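Local coordinates for protein carbohydrate oxidase (Microdochium nivale, PDB 3RJA) that oxidises the C1 hydroxyl of mono-, oligo- and polysaccharides to lactones, using FAD and reducing molecular oxygen to hydrogen peroxide, at residues 180-185 and 455-460. Numbering follows the deposited sequence.
Sequences NADLFW and AKFDPT
Phe457, in the last turn of helix 447-457, points its ring at the first turn of helix 181-190 and meets Leu183 and Asp182 there. Leu183 lies over one face of the ring. Its CD1 sits 4.2 Å from the centroid of the Phe457 ring, only 9° off the ring normal, a CH-pi contact. Leu183 CB lies over the same face near its outer end, 3.9 Å from Phe457 CZ. The opposite face carries Lys456 CG, offset toward the rim, so the ring is held between an aliphatic group from each helix. Asp182 comes to the ring edge, with OD2 3.8 Å from Phe457 CE2 and the carboxylate plane turned 64° from the ring.

The same oxygen also pairs with the ammonium group of Lys456. With CG anti to the backbone N (chi1 -179°) and the chain extended beyond it, Lys456 reaches across to Asp182, and NZ donates to the syn lone pair of OD2 at 2.7 Å in a salt bridge. A water ties the polar side together. It donates to Asp182 OD1 at 2.6 Å and to Asn180 OD1, and accepts from Lys456 NZ at 3.1 Å. With an alanine in place of Asp182, the Lys456 ammonium would probably lose its carboxylate partner here, and the water one of its acceptors.

Further cover comes from Leu167, which touches Phe457, and from Val173 and Ala175 of strand 172-176, which touch Leu183. The contact joins the start of helix 181-190, which follows that strand, to the end of helix 447-457 in the berberine-like C-terminal region of this FAD-linked oxidase. The Leu183 side chain is about 10 Å from the bound FAD. Asp182 OD2 and the water lie at the ring edge, with the ammonium to one side of the ring plane. The carboxylate is gripped at both oxygens, which probably fixes its rotation.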
loop_
_atom_site.group_PDB
_atom_site.type_symbol
_atom_site.label_atom_id
_atom_site.label_comp_id
_atom_site.label_asym_id
_atom_site.label_seq_id
_atom_site.Cartn_x
_atom_site.Cartn_y
_atom_site.Cartn_z
ATOM N N ASN A 180 -9.145 -20.426 12.225
ATOM C CA ASN A 180 -8.075 -20.382 11.227
ATOM C C ASN A 180 -7.156 -19.168 11.505
ATOM O O ASN A 180 -6.891 -18.358 10.602
ATOM C CB ASN A 180 -8.671 -20.305 9.800
ATOM C CG ASN A 180 -9.389 -21.596 9.385
ATOM O OD1 ASN A 180 -8.812 -22.680 9.461
ATOM N ND2 ASN A 180 -10.643 -21.476 8.934
ATOM N N ALA A 181 -6.703 -19.042 12.756
ATOM C CA ALA A 181 -5.826 -17.943 13.175
ATOM C C ALA A 181 -4.483 -17.909 12.424
ATOM O O ALA A 181 -3.883 -16.824 12.257
ATOM C CB ALA A 181 -5.639 -17.921 14.733
ATOM N N ASP A 182 -4.052 -19.079 11.925
ATOM C CA ASP A 182 -2.862 -19.174 11.106
ATOM C C ASP A 182 -3.064 -18.525 9.726
ATOM O O ASP A 182 -2.172 -17.795 9.237
ATOM C CB ASP A 182 -2.337 -20.626 10.984
ATOM C CG ASP A 182 -3.369 -21.623 10.373
ATOM O OD1 ASP A 182 -4.620 -21.429 10.447
ATOM O OD2 ASP A 182 -2.905 -22.640 9.841
ATOM N N LEU A 183 -4.229 -18.777 9.119
ATOM C CA LEU A 183 -4.591 -18.154 7.848
ATOM C C LEU A 183 -4.720 -16.646 8.053
ATOM O O LEU A 183 -4.188 -15.857 7.262
ATOM C CB LEU A 183 -5.907 -18.717 7.321
ATOM C CG LEU A 183 -6.465 -18.136 6.020
ATOM C CD1 LEU A 183 -5.423 -18.135 4.898
ATOM C CD2 LEU A 183 -7.721 -18.915 5.587
ATOM N N PHE A 184 -5.421 -16.277 9.123
ATOM C CA PHE A 184 -5.641 -14.883 9.535
ATOM C C PHE A 184 -4.316 -14.103 9.627
ATOM O O PHE A 184 -4.211 -12.953 9.155
ATOM C CB PHE A 184 -6.385 -14.865 10.883
ATOM C CG PHE A 184 -6.948 -13.533 11.259
ATOM C CD1 PHE A 184 -7.826 -12.860 10.402
ATOM C CD2 PHE A 184 -6.622 -12.956 12.467
ATOM C CE1 PHE A 184 -8.346 -11.625 10.744
ATOM C CE2 PHE A 184 -7.138 -11.731 12.826
ATOM C CZ PHE A 184 -8.026 -11.076 11.980
ATOM N N TRP A 185 -3.309 -14.744 10.213
ATOM C CA TRP A 185 -1.984 -14.152 10.378
ATOM C C TRP A 185 -1.357 -13.827 9.007
ATOM O O TRP A 185 -0.870 -12.705 8.778
ATOM C CB TRP A 185 -1.092 -15.133 11.173
ATOM C CG TRP A 185 0.284 -14.633 11.508
ATOM C CD1 TRP A 185 0.644 -13.922 12.618
ATOM C CD2 TRP A 185 1.487 -14.806 10.741
ATOM N NE1 TRP A 185 1.991 -13.654 12.594
ATOM C CE2 TRP A 185 2.538 -14.188 11.463
ATOM C CE3 TRP A 185 1.788 -15.449 9.531
ATOM C CZ2 TRP A 185 3.879 -14.192 11.015
ATOM C CZ3 TRP A 185 3.142 -15.469 9.087
ATOM C CH2 TRP A 185 4.149 -14.820 9.814
ATOM N N ALA A 455 2.612 -23.582 1.880
ATOM C CA ALA A 455 2.571 -25.020 1.592
ATOM C C ALA A 455 1.229 -25.567 2.101
ATOM O O ALA A 455 0.626 -26.417 1.455
ATOM C CB ALA A 455 3.781 -25.775 2.260
ATOM N N LYS A 456 0.756 -25.060 3.238
ATOM C CA LYS A 456 -0.540 -25.485 3.766
ATOM C C LYS A 456 -1.758 -25.044 2.928
ATOM O O LYS A 456 -2.664 -25.848 2.680
ATOM C CB LYS A 456 -0.735 -25.016 5.197
ATOM C CG LYS A 456 -2.105 -25.463 5.805
ATOM C CD LYS A 456 -2.196 -25.236 7.309
ATOM C CE LYS A 456 -3.579 -25.599 7.802
ATOM N NZ LYS A 456 -3.686 -25.129 9.230
ATOM N N PHE A 457 -1.798 -23.769 2.532
ATOM C CA PHE A 457 -2.997 -23.213 1.884
ATOM C C PHE A 457 -2.973 -23.142 0.375
ATOM O O PHE A 457 -4.019 -23.246 -0.249
ATOM C CB PHE A 457 -3.395 -21.856 2.503
ATOM C CG PHE A 457 -4.039 -22.015 3.844
ATOM C CD1 PHE A 457 -5.345 -22.506 3.940
ATOM C CD2 PHE A 457 -3.311 -21.780 5.016
ATOM C CE1 PHE A 457 -5.946 -22.711 5.198
ATOM C CE2 PHE A 457 -3.892 -21.976 6.275
ATOM C CZ PHE A 457 -5.200 -22.445 6.381
ATOM N N ASP A 458 -1.795 -22.927 -0.207
ATOM C CA ASP A 458 -1.669 -22.912 -1.669
ATOM C C ASP A 458 -0.494 -23.771 -2.148
ATOM O O ASP A 458 0.408 -23.266 -2.807
ATOM C CB ASP A 458 -1.585 -21.472 -2.210
ATOM C CG ASP A 458 -1.749 -21.400 -3.735
ATOM O OD1 ASP A 458 -2.249 -22.384 -4.341
ATOM O OD2 ASP A 458 -1.381 -20.349 -4.318
ATOM N N PRO A 459 -0.517 -25.088 -1.845
ATOM C CA PRO A 459 0.638 -25.929 -2.207
ATOM C C PRO A 459 0.847 -26.091 -3.720
ATOM O O PRO A 459 1.984 -26.312 -4.159
ATOM C CB PRO A 459 0.322 -27.275 -1.525
ATOM C CG PRO A 459 -1.188 -27.288 -1.439
ATOM C CD PRO A 459 -1.533 -25.864 -1.106
ATOM N N THR A 460 -0.199 -25.921 -4.527
ATOM C CA THR A 460 0.018 -26.004 -5.970
ATOM C C THR A 460 0.334 -24.643 -6.602
ATOM O O THR A 460 0.393 -24.521 -7.827
ATOM C CB THR A 460 -1.143 -26.668 -6.708
ATOM O OG1 THR A 460 -2.268 -25.782 -6.712
ATOM C CG2 THR A 460 -1.518 -28.037 -6.056
HETATM O O HOH W 1 -6.191 -23.397 9.706
#